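Local coordinates for metallo-beta-lactamase domain-containing protein 1 (Thermotoga maritima, PDB 1ZTC) that probably cleaves RNA as a metal-dependent endoribonuclease of the metallo-beta-lactamase fold, and carries two nickel ions side by side in its metal site, at residues A32-T36 with L84-F88; F79-H83 with H152-L157; I17-N23 with V208-P214; I74-F79 with F93-Y99; F88-L92 with V123-W127. One frame throughout, in Å; residues are numbered along the deposited sequence.

Contact 1: residues A32-T36 with L84-F88. With NI (nickel (II) ion), chain E.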
# COMPACT_ATOMS: atom_id res chain seq x y z
N ALA A 32 1.14 6.01 -4.62
CA ALA A 32 2.03 5.07 -5.25
C ALA A 32 1.30 4.25 -6.32
O ALA A 32 1.62 3.08 -6.53
CB ALA A 32 2.66 4.16 -4.16
N HIS A 33 0.37 4.89 -7.03
CA HIS A 33 -0.23 4.27 -8.19
C HIS A 33 0.86 3.82 -9.15
O HIS A 33 1.88 4.47 -9.26
CB HIS A 33 -1.12 5.25 -8.92
CG HIS A 33 -2.34 5.67 -8.16
ND1 HIS A 33 -3.16 4.76 -7.52
CD2 HIS A 33 -2.86 6.90 -7.92
CE1 HIS A 33 -4.16 5.42 -6.96
NE2 HIS A 33 -4.00 6.71 -7.18
N PHE A 34 0.62 2.71 -9.84
CA PHE A 34 1.59 2.17 -10.74
C PHE A 34 0.85 1.47 -11.89
O PHE A 34 -0.05 0.64 -11.68
CB PHE A 34 2.59 1.27 -10.02
CG PHE A 34 2.01 0.03 -9.44
CD1 PHE A 34 1.28 0.08 -8.27
CD2 PHE A 34 2.17 -1.21 -10.07
CE1 PHE A 34 0.73 -1.09 -7.70
CE2 PHE A 34 1.64 -2.35 -9.51
CZ PHE A 34 0.90 -2.28 -8.33
N SER A 35 1.25 1.81 -13.11
CA SER A 35 0.61 1.23 -14.26
C SER A 35 1.19 -0.14 -14.62
O SER A 35 2.32 -0.50 -14.29
CB SER A 35 0.66 2.17 -15.49
OG SER A 35 1.94 2.18 -16.11
N THR A 36 0.35 -0.90 -15.31
CA THR A 36 0.78 -2.02 -16.12
C THR A 36 1.90 -1.57 -17.06
O THR A 36 1.89 -0.44 -17.58
CB THR A 36 -0.42 -2.50 -16.92
OG1 THR A 36 -1.39 -2.99 -16.00
CG2 THR A 36 -0.03 -3.61 -17.91
N LEU A 84 2.02 10.53 -14.16
CA LEU A 84 3.28 10.08 -13.58
C LEU A 84 3.38 8.57 -13.33
O LEU A 84 4.44 7.97 -13.50
CB LEU A 84 3.49 10.81 -12.25
CG LEU A 84 4.93 11.01 -11.81
CD1 LEU A 84 5.76 11.72 -12.87
CD2 LEU A 84 4.89 11.79 -10.48
N ASP A 85 2.28 7.97 -12.90
CA ASP A 85 2.24 6.53 -12.58
C ASP A 85 2.39 5.63 -13.84
O ASP A 85 2.69 4.43 -13.75
CB ASP A 85 0.98 6.18 -11.78
CG ASP A 85 -0.31 6.54 -12.52
OD1 ASP A 85 -0.45 7.67 -13.06
OD2 ASP A 85 -1.18 5.66 -12.58
N HIS A 86 2.25 6.25 -15.01
CA HIS A 86 2.47 5.61 -16.31
C HIS A 86 3.84 5.93 -16.96
O HIS A 86 4.39 5.12 -17.72
CB HIS A 86 1.35 6.07 -17.27
CG HIS A 86 0.01 5.52 -16.90
ND1 HIS A 86 -0.63 4.56 -17.67
CD2 HIS A 86 -0.79 5.74 -15.83
CE1 HIS A 86 -1.78 4.24 -17.09
NE2 HIS A 86 -1.89 4.92 -15.97
N ILE A 87 4.36 7.12 -16.71
CA ILE A 87 5.51 7.63 -17.44
C ILE A 87 6.83 7.72 -16.66
O ILE A 87 7.88 7.92 -17.27
CB ILE A 87 5.23 9.03 -18.02
CG1 ILE A 87 5.09 10.07 -16.89
CG2 ILE A 87 4.00 8.99 -18.91
CD1 ILE A 87 4.92 11.46 -17.34
N PHE A 88 6.78 7.66 -15.34
CA PHE A 88 7.97 7.99 -14.55
C PHE A 88 9.22 7.22 -14.99
O PHE A 88 10.32 7.81 -15.15
CB PHE A 88 7.76 7.70 -13.06
CG PHE A 88 8.98 7.97 -12.26
CD1 PHE A 88 9.24 9.24 -11.80
CD2 PHE A 88 9.92 6.97 -12.03
CE1 PHE A 88 10.42 9.53 -11.13
CE2 PHE A 88 11.10 7.25 -11.35
CZ PHE A 88 11.33 8.53 -10.89
NI NI E . -3.40 5.38 -14.38
O HOH W 1 -4.36 6.55 -12.28
O HOH W 2 -2.86 7.81 -14.24
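Asp85 and His86, the last two residues of the HxHxDH metal motif of the metallo-beta-lactamase fold, pack against His33 and Ser35 in the loop between strands 30-31 and 37-42. The backbones are tied by Ser35 N, which donates to Asp85 O at 3.1 Å. Over the His86 ring sits Ser35 CB, 3.5 Å from its centroid and only 10° off the normal, a CH-pi contact. Ser35 chi1 of 77° tucks OG between its own N and carbonyl carbon; the hydroxyl donates to Thr36 O and the methylene is left to meet the ring. His33 meets Asp85 CB with its carbonyl O at 3.2 Å and, less closely, with its own CB at 3.7 Å. His86 binds nickel through NE2 at 2.2 Å, while its ND1 donates to Asp50; Asp174 and His211 bind the same ion. Asp85 belongs to the site at longer range, OD2 2.9 Å from the nickel and OD1 accepting a hydrogen bond from nickel-bound water 2 at 2.7 Å. Metal at one nitrogen, carboxylate at the other and a serine methylene over one face probably fix the rotation of the His86 imidazole, so the Ser35 loop would help to position a metal ligand.

Contact 2: residues F79-H83 with H152-L157. With NI (nickel (II) ion), chain F; PO4 (phosphate ion), chain G.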
# COMPACT_ATOMS: atom_id res chain seq x y z
N PHE A 79 3.26 6.11 -24.70
CA PHE A 79 2.46 6.47 -23.55
C PHE A 79 0.98 6.53 -23.89
O PHE A 79 0.57 7.21 -24.82
CB PHE A 79 2.84 7.86 -23.01
CG PHE A 79 4.30 8.03 -22.69
CD1 PHE A 79 4.94 7.16 -21.80
CD2 PHE A 79 5.02 9.10 -23.22
CE1 PHE A 79 6.28 7.33 -21.48
CE2 PHE A 79 6.35 9.26 -22.91
CZ PHE A 79 6.99 8.38 -22.02
N THR A 80 0.16 5.84 -23.10
CA THR A 80 -1.27 6.07 -23.16
C THR A 80 -1.55 7.52 -22.83
O THR A 80 -2.31 8.19 -23.52
CB THR A 80 -2.05 5.13 -22.24
OG1 THR A 80 -1.63 5.29 -20.89
CG2 THR A 80 -1.85 3.70 -22.70
N HIS A 81 -0.91 8.03 -21.78
CA HIS A 81 -1.05 9.41 -21.43
C HIS A 81 -0.00 9.87 -20.44
O HIS A 81 0.71 9.05 -19.85
CB HIS A 81 -2.45 9.66 -20.88
CG HIS A 81 -2.74 8.99 -19.58
ND1 HIS A 81 -2.64 7.62 -19.41
CD2 HIS A 81 -3.17 9.49 -18.41
CE1 HIS A 81 -3.01 7.32 -18.19
NE2 HIS A 81 -3.33 8.43 -17.56
N VAL A 82 0.04 11.17 -20.20
CA VAL A 82 1.08 11.78 -19.40
C VAL A 82 0.62 11.94 -17.96
O VAL A 82 0.25 13.01 -17.54
CB VAL A 82 1.49 13.12 -20.04
CG1 VAL A 82 2.60 13.80 -19.18
CG2 VAL A 82 1.96 12.85 -21.43
N HIS A 83 0.57 10.81 -17.26
CA HIS A 83 0.35 10.77 -15.83
C HIS A 83 1.53 10.02 -15.27
O HIS A 83 1.97 8.99 -15.83
CB HIS A 83 -0.99 10.10 -15.43
CG HIS A 83 -2.19 11.00 -15.58
ND1 HIS A 83 -3.49 10.56 -15.39
CD2 HIS A 83 -2.29 12.29 -15.98
CE1 HIS A 83 -4.33 11.55 -15.64
NE2 HIS A 83 -3.63 12.61 -16.00
N HIS A 152 -10.48 10.68 -20.37
CA HIS A 152 -9.69 10.58 -19.15
C HIS A 152 -8.69 11.75 -19.11
O HIS A 152 -8.54 12.44 -18.09
CB HIS A 152 -8.93 9.23 -19.09
CG HIS A 152 -8.05 9.13 -17.89
ND1 HIS A 152 -8.55 8.97 -16.62
CD2 HIS A 152 -6.70 9.24 -17.76
CE1 HIS A 152 -7.55 8.95 -15.76
NE2 HIS A 152 -6.42 9.13 -16.43
N ALA A 153 -8.02 11.97 -20.24
CA ALA A 153 -7.12 13.12 -20.41
C ALA A 153 -7.10 13.45 -21.89
O ALA A 153 -7.32 12.56 -22.73
CB ALA A 153 -5.73 12.78 -19.90
N ARG A 154 -6.89 14.72 -22.23
CA ARG A 154 -7.00 15.16 -23.63
C ARG A 154 -6.03 14.42 -24.55
O ARG A 154 -6.30 14.24 -25.74
CB ARG A 154 -6.76 16.66 -23.75
CG ARG A 154 -5.28 17.09 -23.48
CD ARG A 154 -5.10 18.59 -23.33
NE ARG A 154 -5.59 19.06 -22.03
CZ ARG A 154 -5.58 20.33 -21.64
NH1 ARG A 154 -5.11 21.28 -22.43
NH2 ARG A 154 -6.05 20.64 -20.43
N GLU A 155 -4.88 14.01 -24.01
CA GLU A 155 -3.84 13.35 -24.83
C GLU A 155 -3.93 11.82 -24.84
O GLU A 155 -3.03 11.13 -25.34
CB GLU A 155 -2.46 13.79 -24.36
CG GLU A 155 -1.88 13.11 -23.11
CD GLU A 155 -2.42 13.65 -21.79
OE1 GLU A 155 -3.32 14.54 -21.80
OE2 GLU A 155 -1.90 13.21 -20.74
N HIS A 156 -5.00 11.29 -24.28
CA HIS A 156 -5.06 9.88 -23.99
C HIS A 156 -5.19 9.03 -25.25
O HIS A 156 -6.02 9.29 -26.15
CB HIS A 156 -6.20 9.57 -23.00
CG HIS A 156 -6.15 8.17 -22.48
ND1 HIS A 156 -6.62 7.09 -23.21
CD2 HIS A 156 -5.62 7.66 -21.33
CE1 HIS A 156 -6.39 5.98 -22.52
NE2 HIS A 156 -5.79 6.30 -21.38
N LEU A 157 -4.39 7.97 -25.28
CA LEU A 157 -4.34 7.01 -26.37
C LEU A 157 -4.56 5.60 -25.88
O LEU A 157 -4.14 5.23 -24.76
CB LEU A 157 -2.96 7.03 -27.03
CG LEU A 157 -2.48 8.34 -27.68
CD1 LEU A 157 -1.02 8.17 -28.07
CD2 LEU A 157 -3.33 8.75 -28.86
NI NI F . -4.34 8.57 -15.67
P PO4 G . -7.51 17.20 -19.28
O1 PO4 G . -7.94 18.58 -19.69
O2 PO4 G . -6.72 17.27 -18.02
O3 PO4 G . -6.54 16.65 -20.29
O4 PO4 G . -8.74 16.34 -19.17
O HOH W 3 -0.30 10.09 -25.37
O HOH W 4 -1.38 14.99 -18.72
O HOH W 2 -2.86 7.81 -14.24
O HOH W 5 -5.32 8.48 -13.45
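His81 presents a ring face to His152, whose imidazole comes edge-on with the planes at 87° and centroids 4.8 Å apart, an offset edge-to-face pair of two ligands of one nickel ion. His81 and His83 are the leading histidines of the HxHxDH motif of the metallo-beta-lactamase fold. The metal takes NE2 of His81 at 2.1 Å, NE2 of His152 at 2.3 Å and ND1 of His83 at 2.2 Å; the His83 and His152 rings meet only rim to rim. Asp174 and two waters complete the shell. His156 CD2 lies over one face of the His81 ring, 3.5 Å from ND1. His81 ND1 donates in its ring plane to Thr80 OG1, itself bonded to Asp50. Glu155, folded back by chi1 of 80°, accepts from Val82 N through the anti lone pair of OE2 at 2.9 Å, and its OE1 forms a salt bridge with Lys107. Leu157 N donates to Thr80 O at 2.7 Å. Both nitrogens of the His81 imidazole are thus engaged, which probably holds the ligand's tilt and its lone pair aimed at the metal.

Contact 3: residues I17-N23 with V208-P214. With NI (nickel (II) ion), chain E.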
# COMPACT_ATOMS: atom_id res chain seq x y z
N ILE A 17 3.72 -9.04 -20.56
CA ILE A 17 3.28 -8.10 -19.55
C ILE A 17 4.28 -8.15 -18.40
O ILE A 17 4.34 -9.12 -17.65
CB ILE A 17 1.84 -8.38 -19.08
CG1 ILE A 17 0.88 -8.21 -20.28
CG2 ILE A 17 1.43 -7.39 -17.99
CD1 ILE A 17 -0.51 -8.78 -20.06
N LEU A 18 5.11 -7.12 -18.27
CA LEU A 18 6.16 -7.11 -17.27
C LEU A 18 5.62 -6.85 -15.86
O LEU A 18 6.14 -7.39 -14.87
CB LEU A 18 7.19 -6.04 -17.62
CG LEU A 18 7.84 -6.14 -18.98
CD1 LEU A 18 9.01 -5.19 -19.04
CD2 LEU A 18 8.28 -7.58 -19.31
N VAL A 19 4.60 -6.03 -15.80
CA VAL A 19 3.95 -5.63 -14.56
C VAL A 19 2.45 -5.51 -14.84
O VAL A 19 2.06 -4.86 -15.80
CB VAL A 19 4.45 -4.22 -14.15
CG1 VAL A 19 3.64 -3.62 -13.01
CG2 VAL A 19 5.96 -4.23 -13.86
N THR A 20 1.62 -6.09 -14.00
CA THR A 20 0.20 -5.72 -13.96
C THR A 20 0.02 -4.65 -12.89
O THR A 20 0.46 -4.79 -11.74
CB THR A 20 -0.80 -6.89 -13.73
OG1 THR A 20 -0.55 -7.47 -12.47
CG2 THR A 20 -0.64 -7.95 -14.80
N GLY A 21 -0.61 -3.56 -13.29
CA GLY A 21 -0.68 -2.36 -12.47
C GLY A 21 -1.66 -2.44 -11.34
O GLY A 21 -2.45 -3.38 -11.24
N GLY A 22 -1.63 -1.42 -10.49
CA GLY A 22 -2.50 -1.35 -9.35
C GLY A 22 -2.59 0.04 -8.81
O GLY A 22 -2.20 1.01 -9.47
N ASN A 23 -3.07 0.14 -7.58
CA ASN A 23 -3.31 1.42 -6.93
C ASN A 23 -2.83 1.38 -5.51
O ASN A 23 -3.13 0.45 -4.79
CB ASN A 23 -4.79 1.73 -6.84
CG ASN A 23 -5.50 1.44 -8.11
OD1 ASN A 23 -5.36 2.18 -9.09
ND2 ASN A 23 -6.25 0.34 -8.12
N VAL A 208 -5.98 -5.37 -21.85
CA VAL A 208 -4.92 -5.07 -20.91
C VAL A 208 -5.20 -3.73 -20.26
O VAL A 208 -5.03 -2.68 -20.87
CB VAL A 208 -3.53 -5.10 -21.59
CG1 VAL A 208 -2.41 -4.65 -20.62
CG2 VAL A 208 -3.23 -6.51 -22.13
N PHE A 209 -5.63 -3.78 -19.00
CA PHE A 209 -5.96 -2.60 -18.21
C PHE A 209 -4.69 -2.06 -17.54
O PHE A 209 -3.71 -2.77 -17.36
CB PHE A 209 -6.98 -2.94 -17.13
CG PHE A 209 -8.21 -3.64 -17.63
CD1 PHE A 209 -9.12 -2.97 -18.43
CD2 PHE A 209 -8.47 -4.94 -17.28
CE1 PHE A 209 -10.25 -3.62 -18.90
CE2 PHE A 209 -9.60 -5.58 -17.72
CZ PHE A 209 -10.48 -4.92 -18.54
N PRO A 210 -4.68 -0.76 -17.24
CA PRO A 210 -3.48 -0.16 -16.62
C PRO A 210 -3.33 -0.39 -15.13
O PRO A 210 -2.24 -0.16 -14.59
CB PRO A 210 -3.67 1.33 -16.92
CG PRO A 210 -5.20 1.48 -16.94
CD PRO A 210 -5.68 0.27 -17.60
N HIS A 211 -4.41 -0.78 -14.45
CA HIS A 211 -4.39 -0.96 -12.98
C HIS A 211 -5.12 -2.19 -12.54
O HIS A 211 -5.77 -2.20 -11.48
CB HIS A 211 -4.99 0.29 -12.28
CG HIS A 211 -4.23 1.52 -12.64
ND1 HIS A 211 -2.96 1.75 -12.16
CD2 HIS A 211 -4.51 2.53 -13.50
CE1 HIS A 211 -2.49 2.87 -12.71
NE2 HIS A 211 -3.40 3.33 -13.54
N ASP A 212 -5.01 -3.25 -13.35
CA ASP A 212 -5.57 -4.54 -12.99
C ASP A 212 -4.91 -5.60 -13.85
O ASP A 212 -4.19 -5.27 -14.78
CB ASP A 212 -7.08 -4.52 -13.19
CG ASP A 212 -7.80 -5.53 -12.32
OD1 ASP A 212 -7.15 -6.43 -11.71
OD2 ASP A 212 -9.03 -5.40 -12.23
N ALA A 213 -5.15 -6.86 -13.51
CA ALA A 213 -4.76 -7.98 -14.33
C ALA A 213 -5.62 -7.97 -15.62
O ALA A 213 -6.76 -7.51 -15.60
CB ALA A 213 -4.96 -9.29 -13.56
N PRO A 214 -5.08 -8.47 -16.73
CA PRO A 214 -5.84 -8.41 -18.00
C PRO A 214 -6.97 -9.39 -18.05
O PRO A 214 -7.05 -10.29 -17.24
CB PRO A 214 -4.79 -8.75 -19.06
CG PRO A 214 -3.77 -9.56 -18.34
CD PRO A 214 -3.76 -9.11 -16.90
NI NI E . -3.40 5.38 -14.38
O HOH W 6 -7.48 -0.94 -9.98
O HOH W 1 -4.36 6.55 -12.28
O HOH W 2 -2.86 7.81 -14.24
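Gly21 and Gly22, just after edge strand 13-19, meet His211 in the loop that delivers the last metal ligand of the metallo-beta-lactamase fold. Among the polar contacts, His211 ND1 donates to Gly22 O at 2.9 Å, a bent bond with an angle of 139° whose acceptor is tilted from the ring plane; Phe34 O is a weak second partner. With CG anti to the carbonyl carbon (chi1 -58°), the ring also sends NE2 to nickel at 2.2 Å, beside His86 and Asp174. Water 6 spans the segments, donating to His211 O and accepting from Asn23 ND2. Backbone carbon takes part too: Gly21 CA directs a hydrogen at Pro210 O from 3.4 Å. Of the apolar contacts, Ile17 CD1 touches Pro214 CG at 3.8 Å and Val208 CG2 at 4.1 Å, its side chain running antiparallel to both, and the Thr20 side chain crosses Pro214 at about a right angle. Asn23 also pairs with a strand of the third subunit. Its side chain crosses that of His211 at about a right angle, amide and ring planes 35° apart, Asn23 OD1 3.7 Å from His211 CB.

Contact 4: residues I74-F79 with F93-Y99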
# COMPACT_ATOMS: atom_id res chain seq x y z
N ILE A 74 16.12 -0.69 -24.89
CA ILE A 74 14.78 -0.27 -25.26
C ILE A 74 14.88 0.82 -26.33
O ILE A 74 15.50 1.84 -26.10
CB ILE A 74 14.01 0.25 -24.03
CG1 ILE A 74 13.90 -0.86 -22.96
CG2 ILE A 74 12.65 0.80 -24.43
CD1 ILE A 74 13.35 -2.19 -23.45
N THR A 75 14.22 0.57 -27.46
CA THR A 75 14.26 1.41 -28.65
C THR A 75 13.05 2.35 -28.76
O THR A 75 13.14 3.39 -29.38
CB THR A 75 14.29 0.52 -29.92
OG1 THR A 75 13.14 -0.35 -29.94
CG2 THR A 75 15.57 -0.31 -29.93
N ASP A 76 11.91 1.96 -28.20
CA ASP A 76 10.67 2.71 -28.39
C ASP A 76 9.83 2.65 -27.12
O ASP A 76 9.69 1.58 -26.52
CB ASP A 76 9.84 2.15 -29.55
CG ASP A 76 10.61 2.12 -30.87
OD1 ASP A 76 10.53 3.11 -31.64
OD2 ASP A 76 11.29 1.12 -31.14
N VAL A 77 9.27 3.79 -26.73
CA VAL A 77 8.40 3.86 -25.57
C VAL A 77 7.18 4.68 -25.92
O VAL A 77 7.31 5.83 -26.36
CB VAL A 77 9.11 4.48 -24.34
CG1 VAL A 77 8.14 4.62 -23.16
CG2 VAL A 77 10.29 3.62 -23.94
N LEU A 78 6.00 4.08 -25.76
CA LEU A 78 4.74 4.75 -26.04
C LEU A 78 3.96 4.98 -24.75
O LEU A 78 4.00 4.16 -23.82
CB LEU A 78 3.91 3.94 -27.04
CG LEU A 78 4.59 3.64 -28.38
CD1 LEU A 78 5.41 2.37 -28.31
CD2 LEU A 78 3.56 3.51 -29.46
N PHE A 79 3.26 6.11 -24.70
CA PHE A 79 2.46 6.47 -23.55
C PHE A 79 0.98 6.53 -23.89
O PHE A 79 0.57 7.21 -24.82
CB PHE A 79 2.84 7.86 -23.01
CG PHE A 79 4.30 8.03 -22.69
CD1 PHE A 79 4.94 7.16 -21.80
CD2 PHE A 79 5.02 9.10 -23.22
CE1 PHE A 79 6.28 7.33 -21.48
CE2 PHE A 79 6.35 9.26 -22.91
CZ PHE A 79 6.99 8.38 -22.02
N PHE A 93 15.20 5.01 -19.93
CA PHE A 93 15.45 4.59 -21.31
C PHE A 93 16.06 5.74 -22.13
O PHE A 93 15.36 6.51 -22.77
CB PHE A 93 14.17 4.03 -21.91
CG PHE A 93 13.50 3.02 -21.03
CD1 PHE A 93 14.12 1.82 -20.74
CD2 PHE A 93 12.29 3.30 -20.43
CE1 PHE A 93 13.54 0.91 -19.86
CE2 PHE A 93 11.70 2.40 -19.57
CZ PHE A 93 12.33 1.19 -19.30
N GLU A 94 17.38 5.80 -22.11
CA GLU A 94 18.12 6.91 -22.70
C GLU A 94 18.22 6.82 -24.22
O GLU A 94 18.57 7.80 -24.87
CB GLU A 94 19.59 6.94 -22.21
CG GLU A 94 19.89 6.52 -20.75
CD GLU A 94 19.95 7.68 -19.77
OE1 GLU A 94 20.17 8.84 -20.19
OE2 GLU A 94 19.80 7.41 -18.56
N ASN A 95 17.98 5.63 -24.76
CA ASN A 95 18.15 5.37 -26.20
C ASN A 95 16.83 5.23 -26.96
O ASN A 95 16.82 4.93 -28.14
CB ASN A 95 18.95 4.09 -26.41
CG ASN A 95 20.39 4.20 -25.94
OD1 ASN A 95 21.00 5.27 -26.02
ND2 ASN A 95 20.95 3.08 -25.47
N ALA A 96 15.72 5.45 -26.28
CA ALA A 96 14.41 5.24 -26.84
C ALA A 96 13.87 6.47 -27.54
O ALA A 96 14.22 7.61 -27.23
CB ALA A 96 13.45 4.82 -25.75
N THR A 97 13.04 6.21 -28.54
CA THR A 97 12.16 7.22 -29.09
C THR A 97 10.86 7.12 -28.31
O THR A 97 10.35 6.01 -28.07
CB THR A 97 11.91 6.96 -30.57
OG1 THR A 97 13.18 6.92 -31.22
CG2 THR A 97 11.03 8.06 -31.18
N PHE A 98 10.34 8.27 -27.92
CA PHE A 98 9.12 8.38 -27.15
C PHE A 98 7.96 8.79 -28.02
O PHE A 98 8.11 9.67 -28.86
CB PHE A 98 9.31 9.37 -26.00
CG PHE A 98 10.34 8.91 -25.02
CD1 PHE A 98 10.01 7.98 -24.05
CD2 PHE A 98 11.66 9.36 -25.11
CE1 PHE A 98 10.96 7.51 -23.16
CE2 PHE A 98 12.62 8.88 -24.22
CZ PHE A 98 12.26 7.95 -23.24
N TYR A 99 6.79 8.18 -27.80
CA TYR A 99 5.59 8.46 -28.62
C TYR A 99 4.46 8.86 -27.71
O TYR A 99 4.16 8.16 -26.74
CB TYR A 99 5.14 7.23 -29.42
CG TYR A 99 6.17 6.63 -30.34
CD1 TYR A 99 7.28 5.98 -29.82
CD2 TYR A 99 6.02 6.65 -31.72
CE1 TYR A 99 8.22 5.40 -30.62
CE2 TYR A 99 6.99 6.08 -32.56
CZ TYR A 99 8.08 5.46 -31.98
OH TYR A 99 9.06 4.87 -32.74
O HOH W 7 16.78 3.01 -23.88
O HOH W 8 14.97 4.37 -30.94
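Backbone hydrogen bonds run in a ladder between Thr75-Phe79 and Thr97-Tyr99. Thr97 N donates to Thr75 O at 2.9 Å, Val77 N to Thr97 O and Tyr99 N to Val77 O at 2.8 Å each, and Phe79 N to Tyr99 O. This alternation is the signature of parallel pairing, here between the two strands of a beta-alpha-beta unit, 76-78 and 97-101, linked through helix 84-87; the strand directions diverge by 18°. On the face bearing Asp76 and Tyr99, Tyr99 CG stands anti to its carbonyl carbon (chi1 -57°), carrying the ring past Leu78 CG to Asp76: Tyr99 OH donates to OD1 over a short 2.5 Å, on the anti side and 21° out of the carboxylate plane. The same oxygen has a salt bridge to Arg45, and OD2 receives Thr75 OG1, so the buried carboxylate is held through both oxygens. On the face of Val77 and Phe98 the contacts are apolar. These two lie side by side, Val77 CB to Phe98 CD1 at 3.6 Å, while Phe79 CZ meets Phe98 CD1 at 3.7 Å, the rings rim to rim. Beyond the ladder, Ile74 CG1 reaches Phe93 CD1 at 3.5 Å.

Contact 5: residues F88-L92 with V123-W127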
# COMPACT_ATOMS: atom_id res chain seq x y z
N PHE A 88 6.78 7.66 -15.34
CA PHE A 88 7.97 7.99 -14.55
C PHE A 88 9.22 7.22 -14.99
O PHE A 88 10.32 7.81 -15.15
CB PHE A 88 7.76 7.70 -13.06
CG PHE A 88 8.98 7.97 -12.26
CD1 PHE A 88 9.24 9.24 -11.80
CD2 PHE A 88 9.92 6.97 -12.03
CE1 PHE A 88 10.42 9.53 -11.13
CE2 PHE A 88 11.10 7.25 -11.35
CZ PHE A 88 11.33 8.53 -10.89
N ASN A 89 9.05 5.92 -15.20
CA ASN A 89 10.19 5.03 -15.53
C ASN A 89 10.80 5.31 -16.89
O ASN A 89 11.83 4.75 -17.23
CB ASN A 89 9.80 3.53 -15.40
CG ASN A 89 9.54 3.11 -13.98
OD1 ASN A 89 10.02 3.74 -13.06
ND2 ASN A 89 8.82 1.99 -13.80
N SER A 90 10.16 6.19 -17.68
CA SER A 90 10.72 6.67 -18.96
C SER A 90 12.14 7.24 -18.78
O SER A 90 12.95 7.19 -19.70
CB SER A 90 9.80 7.72 -19.56
OG SER A 90 9.74 8.92 -18.77
N VAL A 91 12.45 7.76 -17.59
CA VAL A 91 13.77 8.27 -17.29
C VAL A 91 14.88 7.22 -17.40
O VAL A 91 16.06 7.56 -17.54
CB VAL A 91 13.83 8.97 -15.89
CG1 VAL A 91 12.80 10.07 -15.80
CG2 VAL A 91 13.62 7.95 -14.71
N LEU A 92 14.51 5.94 -17.38
CA LEU A 92 15.49 4.85 -17.50
C LEU A 92 15.97 4.59 -18.93
O LEU A 92 17.02 4.00 -19.11
CB LEU A 92 14.92 3.56 -16.95
CG LEU A 92 14.60 3.57 -15.45
CD1 LEU A 92 13.75 2.38 -15.07
CD2 LEU A 92 15.89 3.62 -14.64
N VAL A 123 10.70 14.73 -15.75
CA VAL A 123 10.47 13.52 -16.54
C VAL A 123 10.32 13.85 -18.02
O VAL A 123 11.02 13.32 -18.87
CB VAL A 123 9.20 12.76 -16.06
CG1 VAL A 123 8.89 11.58 -17.00
CG2 VAL A 123 9.39 12.26 -14.66
N ILE A 124 9.42 14.78 -18.31
CA ILE A 124 9.11 15.17 -19.68
C ILE A 124 10.34 15.71 -20.40
O ILE A 124 10.56 15.39 -21.54
CB ILE A 124 7.99 16.20 -19.73
CG1 ILE A 124 6.67 15.56 -19.34
CG2 ILE A 124 7.89 16.90 -21.11
CD1 ILE A 124 5.60 16.54 -18.91
N SER A 125 11.16 16.50 -19.69
CA SER A 125 12.40 17.02 -20.24
C SER A 125 13.43 15.97 -20.60
O SER A 125 14.34 16.26 -21.35
CB SER A 125 13.06 17.97 -19.23
OG SER A 125 12.29 19.14 -19.15
N SER A 126 13.33 14.79 -20.02
CA SER A 126 14.29 13.74 -20.28
C SER A 126 14.06 13.09 -21.64
O SER A 126 14.94 12.38 -22.12
CB SER A 126 14.23 12.68 -19.16
OG SER A 126 13.11 11.79 -19.29
N TRP A 127 12.90 13.32 -22.26
CA TRP A 127 12.59 12.70 -23.56
C TRP A 127 13.28 13.48 -24.66
O TRP A 127 12.79 14.54 -25.07
CB TRP A 127 11.10 12.69 -23.84
CG TRP A 127 10.28 12.11 -22.73
CD1 TRP A 127 10.70 11.24 -21.76
CD2 TRP A 127 8.90 12.36 -22.48
NE1 TRP A 127 9.65 10.92 -20.91
CE2 TRP A 127 8.54 11.60 -21.33
CE3 TRP A 127 7.94 13.15 -23.11
CZ2 TRP A 127 7.25 11.64 -20.79
CZ3 TRP A 127 6.65 13.18 -22.58
CH2 TRP A 127 6.31 12.43 -21.44
O HOH W 9 13.88 9.63 -20.66
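Ser90 OG is gripped twice: it accepts from Trp127 NE1 at 2.9 Å, nearly straight at 172°, and donates to Ile87 O one turn back. Its chi1 of 66° turns the hydroxyl in between its own N and carbonyl carbon, within reach of both partners, and it meets the indole at the edge, 5° from the ring plane. Val123 CG1 closes on the same oxygen at 3.3 Å. A second polar link runs through water 9, 2.7 Å from Ser126 OG and 2.8 Å from Ser90 O. Ser126 OG donates to Val123 O at 2.6 Å in the carbonyl plane; Val123 O also accepts from Ser126 N. Among the carbons, Val123 CG2 touches Phe88 CD1 and Val91 CG1 at 4.2 Å each, and the Val123 and Phe88 side chains cross at about a right angle. The contact thus joins the C-terminal part of helix 114-125 and the residues after it to the 3-10 segment after helix 84-87, with Trp127 stacked on Phe98 of strand 97-101 and Phe88 packed against Leu54 of the second subunit.

How the contacts relate
From the N terminus, contact 3 opens first, at strand 13-19, and closes last, so it encloses the other four. Contact 1 starts in the loop beyond strand 30-31 and closes on helix 84-87; it crosses contacts 2 and 4, which begin within the 32-88 span. Contact 4 closes the short crossover to strand 97-101 and crosses both contact 2, with which it shares Phe79, and contact 5. Contact 5 takes up the chain at Phe88, where contact 1 ends, and is nested inside the long loop of contact 2. Contacts 1 and 3 meet at one nickel ion and contact 2 holds the other, with water 2 common to all three; contact 4 joins sheet strands, and contact 5 brings in helix 114-125.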